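Local coordinates for fatty-acid-binding protein 1 (Arabidopsis thaliana, PDB 4DOO) that binds fatty acids, preferring saturated ones, within a chalcone-isomerase-like fold in the plastid, and may take part in alpha-linolenic acid metabolism, at residues Lys74-Asp79 and Asn198-Ala203; Leu178-Tyr181 and Pro186-Lys189; Leu180-Glu185 and Asn190-Phe195. All blocks are in the same frame, centred on the assembly; numbering follows the deposited sequence.

Interaction 1: Lys74-Asp79 and Asn198-Ala203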
loop_
_atom_site.group_PDB
_atom_site.type_symbol
_atom_site.label_atom_id
_atom_site.label_comp_id
_atom_site.label_asym_id
_atom_site.label_seq_id
_atom_site.Cartn_x
_atom_site.Cartn_y
_atom_site.Cartn_z
ATOM N N LYS A 74 -14.301 -8.139 12.793
ATOM C CA LYS A 74 -14.443 -7.885 11.365
ATOM C C LYS A 74 -14.208 -6.422 11.024
ATOM O O LYS A 74 -13.814 -6.094 9.911
ATOM C CB LYS A 74 -15.835 -8.318 10.887
ATOM C CG LYS A 74 -16.027 -9.828 10.885
ATOM C CD LYS A 74 -17.368 -10.228 10.285
ATOM C CE LYS A 74 -17.472 -11.743 10.157
ATOM N NZ LYS A 74 -18.761 -12.168 9.546
ATOM N N SER A 75 -14.434 -5.544 11.992
ATOM C CA SER A 75 -14.258 -4.109 11.792
ATOM C C SER A 75 -12.807 -3.620 11.825
ATOM O O SER A 75 -12.522 -2.501 11.396
ATOM C CB SER A 75 -15.038 -3.350 12.866
ATOM O OG SER A 75 -14.532 -3.679 14.154
ATOM N N PHE A 76 -11.897 -4.447 12.331
ATOM C CA PHE A 76 -10.492 -4.047 12.463
ATOM C C PHE A 76 -9.857 -3.500 11.194
ATOM O O PHE A 76 -9.274 -2.415 11.208
ATOM C CB PHE A 76 -9.659 -5.220 12.997
ATOM C CG PHE A 76 -8.233 -4.857 13.327
ATOM C CD1 PHE A 76 -7.945 -3.770 14.147
ATOM C CD2 PHE A 76 -7.178 -5.629 12.850
ATOM C CE1 PHE A 76 -6.628 -3.457 14.491
ATOM C CE2 PHE A 76 -5.858 -5.326 13.185
ATOM C CZ PHE A 76 -5.583 -4.242 14.006
ATOM N N MET A 77 -9.970 -4.247 10.101
ATOM C CA MET A 77 -9.384 -3.826 8.838
ATOM C C MET A 77 -9.848 -2.432 8.408
ATOM O O MET A 77 -9.026 -1.573 8.091
ATOM C CB MET A 77 -9.701 -4.858 7.749
ATOM C CG MET A 77 -9.153 -4.504 6.370
ATOM S SD MET A 77 -9.313 -5.863 5.195
ATOM C CE MET A 77 -11.050 -5.805 4.819
ATOM N N ASP A 78 -11.156 -2.196 8.409
ATOM C CA ASP A 78 -11.669 -0.888 8.001
ATOM C C ASP A 78 -11.298 0.207 9.002
ATOM O O ASP A 78 -11.082 1.358 8.617
ATOM C CB ASP A 78 -13.190 -0.921 7.833
ATOM C CG ASP A 78 -13.707 0.260 7.034
ATOM O OD1 ASP A 78 -13.592 0.224 5.792
ATOM O OD2 ASP A 78 -14.212 1.228 7.639
ATOM N N ASP A 79 -11.230 -0.137 10.284
ATOM C CA ASP A 79 -10.872 0.861 11.290
ATOM C C ASP A 79 -9.439 1.345 11.062
ATOM O O ASP A 79 -9.155 2.542 11.188
ATOM C CB ASP A 79 -11.011 0.302 12.714
ATOM C CG ASP A 79 -12.461 0.213 13.181
ATOM O OD1 ASP A 79 -13.306 0.998 12.698
ATOM O OD2 ASP A 79 -12.754 -0.633 14.050
ATOM N N ASN A 198 0.072 -8.714 12.225
ATOM C CA ASN A 198 1.125 -7.928 12.852
ATOM C C ASN A 198 0.660 -6.565 13.353
ATOM O O ASN A 198 1.209 -6.041 14.325
ATOM C CB ASN A 198 2.327 -7.783 11.902
ATOM C CG ASN A 198 2.986 -9.122 11.598
ATOM O OD1 ASN A 198 3.144 -9.961 12.492
ATOM N ND2 ASN A 198 3.378 -9.330 10.341
ATOM N N ALA A 199 -0.348 -5.991 12.701
ATOM C CA ALA A 199 -0.874 -4.702 13.142
ATOM C C ALA A 199 -1.565 -4.921 14.487
ATOM O O ALA A 199 -1.501 -4.074 15.379
ATOM C CB ALA A 199 -1.880 -4.144 12.117
ATOM N N ALA A 200 -2.217 -6.071 14.624
ATOM C CA ALA A 200 -2.922 -6.413 15.855
ATOM C C ALA A 200 -1.937 -6.642 16.999
ATOM O O ALA A 200 -2.242 -6.363 18.159
ATOM C CB ALA A 200 -3.772 -7.663 15.641
ATOM N N SER A 201 -0.752 -7.143 16.664
ATOM C CA SER A 201 0.278 -7.424 17.661
ATOM C C SER A 201 1.124 -6.203 18.003
ATOM O O SER A 201 1.629 -6.081 19.116
ATOM C CB SER A 201 1.214 -8.531 17.157
ATOM O OG SER A 201 0.507 -9.717 16.849
ATOM N N LEU A 202 1.275 -5.308 17.033
ATOM C CA LEU A 202 2.101 -4.112 17.177
ATOM C C LEU A 202 1.856 -3.271 18.426
ATOM O O LEU A 202 2.789 -2.684 18.971
ATOM C CB LEU A 202 1.958 -3.240 15.922
ATOM C CG LEU A 202 2.951 -2.094 15.732
ATOM C CD1 LEU A 202 4.381 -2.624 15.816
ATOM C CD2 LEU A 202 2.700 -1.432 14.386
ATOM N N ALA A 203 0.616 -3.217 18.894
ATOM C CA ALA A 203 0.303 -2.424 20.077
ATOM C C ALA A 203 0.858 -3.017 21.370
ATOM O O ALA A 203 0.899 -2.336 22.396
ATOM C CB ALA A 203 -1.205 -2.237 20.201
#
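With its CG opposite the backbone N (chi1 -173°), the ring of Phe76 leaves helix 76-82 and reaches the alanine pair Ala199-Ala200 of helix 189-202. This is a worked case of one aromatic side chain spanning two helical backbones that stay well separated: the CA atoms of Phe76 and Ala200 are 8.6 Å apart. The ring meets the helix with its outer edge. Phe76 CE2 comes to 4.0 Å from the methyl CB of Ala200, while Phe76 CZ lies 4.2 Å from Ala199 CB. Between the two methyls the same rim meets the main chain, Phe76 CZ standing 3.9 Å from Ala200 N close to the ring plane. The small methyls are consistent with so close an approach of the ring rim to the helix backbone. No hydrogen bond crosses the contact, and only 99 Å² is buried, yet all three touching residues are buried in the protein. Other elements close around them: Phe76 also packs on Ile70 and Ala200 on Arg71, both of helix 67-71, while Ala199 rests on Leu25 of strand 22-33. The arrangement, away from the ligand sites, belongs to the helical layer that covers the antiparallel sheet of the chalcone-isomerase fold, where the late helix 189-202 lies against short helices inserted between sheet strands.

Interaction 2: Leu178-Tyr181 and Pro186-Lys189; sequences LDLY and PFDK. With DAO (lauric acid), chain C.
Phe187 lies alongside Leu180, its CE1 3.7 Å from Leu180 CB, and turns a ring edge toward the face of Tyr181 in an offset edge-to-face pair, centroids 5.4 Å apart and planes at 73°. CG beside the backbone N (chi1 -75°) carries this ring to the head of the bound lauric acid, where Phe187 CZ is 3.5 Å from carboxylate O2. Along the ligand chain, Leu180 CD1 is 3.9 Å from C2 of the lauric acid. In the chalcone-isomerase fold the last part of helix 171-182 and the turn after it thus supply part of the fatty-acid pocket, beside Arg30, Tyr43 and Ser110, which hydrogen-bond the ligand. Replacing Phe187 by an alanine is likely to open a gap beside the carboxylate and leave the Tyr181 face without the edge of this ring. In the backbone, Phe187 N donates to Leu180 O (3.0 Å), and Pro186 CA adds a CH...O contact to the same oxygen. Water 1 donates to both Tyr181 O and Asp188 O. Farther out, the Tyr181 hydroxyl is hydrogen-bonded to that of Tyr43, and Asp188 caps helix 189-202 through OD2 to Ala191 N while its OD1 accepts from Leu29 N.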
loop_
_atom_site.group_PDB
_atom_site.type_symbol
_atom_site.label_atom_id
_atom_site.label_comp_id
_atom_site.label_asym_id
_atom_site.label_seq_id
_atom_site.Cartn_x
_atom_site.Cartn_y
_atom_site.Cartn_z
ATOM N N LEU A 178 -4.630 2.465 -0.665
ATOM C CA LEU A 178 -4.382 1.503 0.404
ATOM C C LEU A 178 -5.296 0.291 0.309
ATOM O O LEU A 178 -4.900 -0.814 0.666
ATOM C CB LEU A 178 -4.571 2.153 1.773
ATOM C CG LEU A 178 -3.466 3.081 2.274
ATOM C CD1 LEU A 178 -3.884 3.692 3.605
ATOM C CD2 LEU A 178 -2.171 2.292 2.429
ATOM N N ASP A 179 -6.520 0.494 -0.173
ATOM C CA ASP A 179 -7.471 -0.611 -0.279
ATOM C C ASP A 179 -6.988 -1.704 -1.224
ATOM O O ASP A 179 -7.365 -2.866 -1.076
ATOM C CB ASP A 179 -8.847 -0.102 -0.734
ATOM C CG ASP A 179 -9.941 -1.141 -0.543
ATOM O OD1 ASP A 179 -10.375 -1.759 -1.541
ATOM O OD2 ASP A 179 -10.355 -1.350 0.616
ATOM N N LEU A 180 -6.152 -1.334 -2.191
ATOM C CA LEU A 180 -5.623 -2.299 -3.152
ATOM C C LEU A 180 -4.693 -3.298 -2.488
ATOM O O LEU A 180 -4.553 -4.430 -2.947
ATOM C CB LEU A 180 -4.837 -1.581 -4.257
ATOM C CG LEU A 180 -5.623 -0.682 -5.205
ATOM C CD1 LEU A 180 -4.659 0.047 -6.140
ATOM C CD2 LEU A 180 -6.617 -1.531 -5.996
ATOM N N TYR A 181 -4.045 -2.862 -1.414
ATOM C CA TYR A 181 -3.086 -3.698 -0.706
ATOM C C TYR A 181 -3.599 -4.343 0.584
ATOM O O TYR A 181 -3.250 -5.484 0.889
ATOM C CB TYR A 181 -1.836 -2.863 -0.400
ATOM C CG TYR A 181 -1.199 -2.258 -1.639
ATOM C CD1 TYR A 181 -0.379 -3.022 -2.473
ATOM C CD2 TYR A 181 -1.457 -0.937 -1.999
ATOM C CE1 TYR A 181 0.169 -2.481 -3.641
ATOM C CE2 TYR A 181 -0.919 -0.384 -3.160
ATOM C CZ TYR A 181 -0.110 -1.160 -3.976
ATOM O OH TYR A 181 0.409 -0.609 -5.128
ATOM N N PRO A 186 -7.527 -7.618 -2.029
ATOM C CA PRO A 186 -6.125 -7.225 -2.193
ATOM C C PRO A 186 -5.346 -7.948 -3.286
ATOM O O PRO A 186 -5.745 -9.007 -3.762
ATOM C CB PRO A 186 -5.547 -7.506 -0.814
ATOM C CG PRO A 186 -6.232 -8.781 -0.461
ATOM C CD PRO A 186 -7.676 -8.502 -0.857
ATOM N N PHE A 187 -4.219 -7.363 -3.672
ATOM C CA PHE A 187 -3.367 -7.958 -4.691
ATOM C C PHE A 187 -2.786 -9.269 -4.175
ATOM O O PHE A 187 -2.566 -10.210 -4.937
ATOM C CB PHE A 187 -2.207 -7.017 -5.026
ATOM C CG PHE A 187 -2.598 -5.835 -5.858
ATOM C CD1 PHE A 187 -2.107 -4.568 -5.554
ATOM C CD2 PHE A 187 -3.428 -5.986 -6.961
ATOM C CE1 PHE A 187 -2.437 -3.465 -6.339
ATOM C CE2 PHE A 187 -3.763 -4.891 -7.754
ATOM C CZ PHE A 187 -3.265 -3.627 -7.440
ATOM N N ASP A 188 -2.546 -9.323 -2.868
ATOM C CA ASP A 188 -1.945 -10.493 -2.248
ATOM C C ASP A 188 -2.602 -10.749 -0.892
ATOM O O ASP A 188 -2.309 -10.071 0.095
ATOM C CB ASP A 188 -0.441 -10.231 -2.092
ATOM C CG ASP A 188 0.334 -11.450 -1.646
ATOM O OD1 ASP A 188 1.471 -11.627 -2.135
ATOM O OD2 ASP A 188 -0.174 -12.222 -0.804
ATOM N N LYS A 189 -3.491 -11.735 -0.844
ATOM C CA LYS A 189 -4.185 -12.042 0.400
ATOM C C LYS A 189 -3.247 -12.417 1.539
ATOM O O LYS A 189 -3.460 -12.002 2.678
ATOM C CB LYS A 189 -5.219 -13.146 0.169
ATOM C CG LYS A 189 -6.301 -12.735 -0.812
ATOM C CD LYS A 189 -7.679 -13.206 -0.368
ATOM C CE LYS A 189 -8.753 -12.694 -1.314
ATOM N NZ LYS A 189 -10.126 -13.012 -0.837
HETATM O O1 DAO C . -2.171 -1.336 -10.334
HETATM O O2 DAO C . -0.558 -2.139 -9.063
HETATM C C1 DAO C . -1.401 -1.255 -9.346
HETATM C C2 DAO C . -1.483 -0.030 -8.465
HETATM C C3 DAO C . -0.229 0.811 -8.633
HETATM C C4 DAO C . -0.361 2.155 -7.902
HETATM C C5 DAO C . 0.990 2.867 -7.812
HETATM C C6 DAO C . 1.320 3.605 -9.107
HETATM C C7 DAO C . 2.821 3.762 -9.288
HETATM C C8 DAO C . 3.142 4.060 -10.745
HETATM C C9 DAO C . 4.641 4.063 -10.989
HETATM C C10 DAO C . 4.941 4.444 -12.436
HETATM C C11 DAO C . 6.300 5.127 -12.542
HETATM C C12 DAO C . 6.695 5.308 -13.991
HETATM O O HOH W 1 -2.046 -7.371 -0.655
#

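Interaction 3: Leu180-Glu185 and Asn190-Phe195. With DAO (lauric acid), chain C.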
loop_
_atom_site.group_PDB
_atom_site.type_symbol
_atom_site.label_atom_id
_atom_site.label_comp_id
_atom_site.label_asym_id
_atom_site.label_seq_id
_atom_site.Cartn_x
_atom_site.Cartn_y
_atom_site.Cartn_z
ATOM N N LEU A 180 -6.152 -1.334 -2.191
ATOM C CA LEU A 180 -5.623 -2.299 -3.152
ATOM C C LEU A 180 -4.693 -3.298 -2.488
ATOM O O LEU A 180 -4.553 -4.430 -2.947
ATOM C CB LEU A 180 -4.837 -1.581 -4.257
ATOM C CG LEU A 180 -5.623 -0.682 -5.205
ATOM C CD1 LEU A 180 -4.659 0.047 -6.140
ATOM C CD2 LEU A 180 -6.617 -1.531 -5.996
ATOM N N TYR A 181 -4.045 -2.862 -1.414
ATOM C CA TYR A 181 -3.086 -3.698 -0.706
ATOM C C TYR A 181 -3.599 -4.343 0.584
ATOM O O TYR A 181 -3.250 -5.484 0.889
ATOM C CB TYR A 181 -1.836 -2.863 -0.400
ATOM C CG TYR A 181 -1.199 -2.258 -1.639
ATOM C CD1 TYR A 181 -0.379 -3.022 -2.473
ATOM C CD2 TYR A 181 -1.457 -0.937 -1.999
ATOM C CE1 TYR A 181 0.169 -2.481 -3.641
ATOM C CE2 TYR A 181 -0.919 -0.384 -3.160
ATOM C CZ TYR A 181 -0.110 -1.160 -3.976
ATOM O OH TYR A 181 0.409 -0.609 -5.128
ATOM N N ILE A 182 -4.433 -3.623 1.326
ATOM C CA ILE A 182 -4.939 -4.132 2.602
ATOM C C ILE A 182 -6.465 -4.199 2.712
ATOM O O ILE A 182 -7.009 -4.346 3.808
ATOM C CB ILE A 182 -4.367 -3.265 3.764
ATOM C CG1 ILE A 182 -2.840 -3.280 3.701
ATOM C CG2 ILE A 182 -4.808 -3.803 5.123
ATOM C CD1 ILE A 182 -2.238 -4.671 3.800
ATOM N N GLY A 183 -7.153 -4.125 1.578
ATOM C CA GLY A 183 -8.605 -4.171 1.590
ATOM C C GLY A 183 -9.215 -5.552 1.415
ATOM O O GLY A 183 -8.523 -6.570 1.479
ATOM N N GLU A 184 -10.524 -5.580 1.182
ATOM C CA GLU A 184 -11.262 -6.827 1.012
ATOM C C GLU A 184 -10.793 -7.686 -0.162
ATOM O O GLU A 184 -10.791 -8.918 -0.080
ATOM C CB GLU A 184 -12.754 -6.520 0.851
ATOM C CG GLU A 184 -13.642 -7.748 0.782
ATOM C CD GLU A 184 -13.463 -8.659 1.979
ATOM O OE1 GLU A 184 -13.455 -8.147 3.121
ATOM O OE2 GLU A 184 -13.334 -9.887 1.777
ATOM N N GLU A 185 -10.407 -7.038 -1.255
ATOM C CA GLU A 185 -9.942 -7.744 -2.444
ATOM C C GLU A 185 -8.548 -7.219 -2.808
ATOM O O GLU A 185 -8.382 -6.476 -3.773
ATOM C CB GLU A 185 -10.932 -7.509 -3.585
ATOM C CG GLU A 185 -12.332 -8.025 -3.270
ATOM C CD GLU A 185 -13.406 -7.441 -4.171
ATOM O OE1 GLU A 185 -13.603 -6.206 -4.146
ATOM O OE2 GLU A 185 -14.056 -8.220 -4.899
ATOM N N ASN A 190 -2.204 -13.185 1.241
ATOM C CA ASN A 190 -1.257 -13.583 2.275
ATOM C C ASN A 190 -0.626 -12.346 2.919
ATOM O O ASN A 190 -0.439 -12.293 4.136
ATOM C CB ASN A 190 -0.164 -14.483 1.684
ATOM C CG ASN A 190 0.854 -14.929 2.723
ATOM O OD1 ASN A 190 0.522 -15.640 3.673
ATOM N ND2 ASN A 190 2.101 -14.509 2.547
ATOM N N ALA A 191 -0.306 -11.349 2.096
ATOM C CA ALA A 191 0.299 -10.122 2.594
ATOM C C ALA A 191 -0.676 -9.368 3.487
ATOM O O ALA A 191 -0.276 -8.776 4.485
ATOM C CB ALA A 191 0.737 -9.230 1.429
ATOM N N ARG A 192 -1.953 -9.381 3.124
ATOM C CA ARG A 192 -2.956 -8.684 3.920
ATOM C C ARG A 192 -3.125 -9.355 5.276
ATOM O O ARG A 192 -3.234 -8.681 6.299
ATOM C CB ARG A 192 -4.310 -8.662 3.207
ATOM C CG ARG A 192 -5.380 -7.928 4.012
ATOM C CD ARG A 192 -6.768 -8.180 3.463
ATOM N NE ARG A 192 -7.178 -9.573 3.621
ATOM C CZ ARG A 192 -8.270 -10.085 3.066
ATOM N NH1 ARG A 192 -9.051 -9.315 2.319
ATOM N NH2 ARG A 192 -8.582 -11.361 3.260
ATOM N N GLU A 193 -3.153 -10.685 5.280
ATOM C CA GLU A 193 -3.318 -11.423 6.522
ATOM C C GLU A 193 -2.153 -11.160 7.470
ATOM O O GLU A 193 -2.354 -10.972 8.671
ATOM C CB GLU A 193 -3.461 -12.918 6.231
ATOM C CG GLU A 193 -4.715 -13.241 5.420
ATOM C CD GLU A 193 -5.992 -12.787 6.118
ATOM O OE1 GLU A 193 -6.346 -13.383 7.161
ATOM O OE2 GLU A 193 -6.636 -11.830 5.635
ATOM N N ASP A 194 -0.939 -11.143 6.929
ATOM C CA ASP A 194 0.239 -10.872 7.741
ATOM C C ASP A 194 0.161 -9.450 8.275
ATOM O O ASP A 194 0.506 -9.196 9.424
ATOM C CB ASP A 194 1.522 -11.036 6.917
ATOM C CG ASP A 194 1.849 -12.490 6.628
ATOM O OD1 ASP A 194 2.778 -12.749 5.827
ATOM O OD2 ASP A 194 1.179 -13.372 7.209
ATOM N N PHE A 195 -0.292 -8.521 7.439
ATOM C CA PHE A 195 -0.392 -7.132 7.860
ATOM C C PHE A 195 -1.343 -6.978 9.040
ATOM O O PHE A 195 -1.012 -6.322 10.026
ATOM C CB PHE A 195 -0.856 -6.245 6.691
ATOM C CG PHE A 195 -1.220 -4.840 7.099
ATOM C CD1 PHE A 195 -2.506 -4.541 7.543
ATOM C CD2 PHE A 195 -0.275 -3.822 7.061
ATOM C CE1 PHE A 195 -2.844 -3.245 7.944
ATOM C CE2 PHE A 195 -0.605 -2.524 7.460
ATOM C CZ PHE A 195 -1.890 -2.239 7.900
HETATM O O1 DAO C . -2.171 -1.336 -10.334
HETATM O O2 DAO C . -0.558 -2.139 -9.063
HETATM C C1 DAO C . -1.401 -1.255 -9.346
HETATM C C2 DAO C . -1.483 -0.030 -8.465
HETATM C C3 DAO C . -0.229 0.811 -8.633
HETATM C C4 DAO C . -0.361 2.155 -7.902
HETATM C C5 DAO C . 0.990 2.867 -7.812
HETATM C C6 DAO C . 1.320 3.605 -9.107
HETATM C C7 DAO C . 2.821 3.762 -9.288
HETATM C C8 DAO C . 3.142 4.060 -10.745
HETATM C C9 DAO C . 4.641 4.063 -10.989
HETATM C C10 DAO C . 4.941 4.444 -12.436
HETATM C C11 DAO C . 6.300 5.127 -12.542
HETATM C C12 DAO C . 6.695 5.308 -13.991
HETATM O O HOH W 2 -11.189 -12.126 1.556
#
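Arg192 NH1 donates to Gly183 O at 2.9 Å, a nearly straight bond (166°) that lies in the guanidinium plane, with the donor tilted out of the carbonyl plane. The same nitrogen makes a weak second bond to Glu184 O. One helical side chain thereby holds two successive carbonyls of the turn, an instance of an arginine serving main-chain acceptors rather than an acid across the contact. Its other edge is taken by Glu193, the next residue, whose OE2 receives both NE and NH2 of Arg192 at 3.1 Å in a side-on salt bridge. Water 2 joins Arg192 NH2 to Glu184 OE2. A bend at chi3 (66°) in an otherwise extended chain swings the guanidinium toward the Gly183 and Glu184 carbonyls, and Arg192 CD comes within 3.1 Å of Gly183 O. Glu193 OE1 forms a further salt bridge with Arg71 of helix 67-71. Inward, Ile182 CD1 sits over one face of the Phe195 ring in a CH-pi contact, 3.9 Å from the centroid, and Ile182 CG2 approaches Phe195 CD1 at 3.4 Å. Both residues also rest on Val47 of strand 39-50. The chemistry thus divides the junction between the two helices into an apolar side against the sheet and a polar side around the guanidinium, where the carbonyls of Gly183 and Glu184 and the Glu193 carboxylate would tend to stabilise the positive charge of Arg192.

Helix 189-202 takes part in interactions 1 and 3, helix 171-182 in interactions 2 and 3, and helix 76-82 joins in interaction 1. Interactions 2 and 3 are nearly one site: their centres are about 5 Å apart, they share Leu180 and Tyr181, and both touch the lauric acid, interaction 2 adding Phe187. Interaction 1 lies farther along helix 189-202, about 11 Å from interaction 3 and about 15 Å from interaction 2 between centres, and closes a long chain loop enclosing both. Met77 of 74-79, which takes no part in interaction 1 itself, packs on interaction 3, its SD 3.1 Å from Ile182 O; interaction 1 stays about 6 Å from interaction 2 at the nearest atoms.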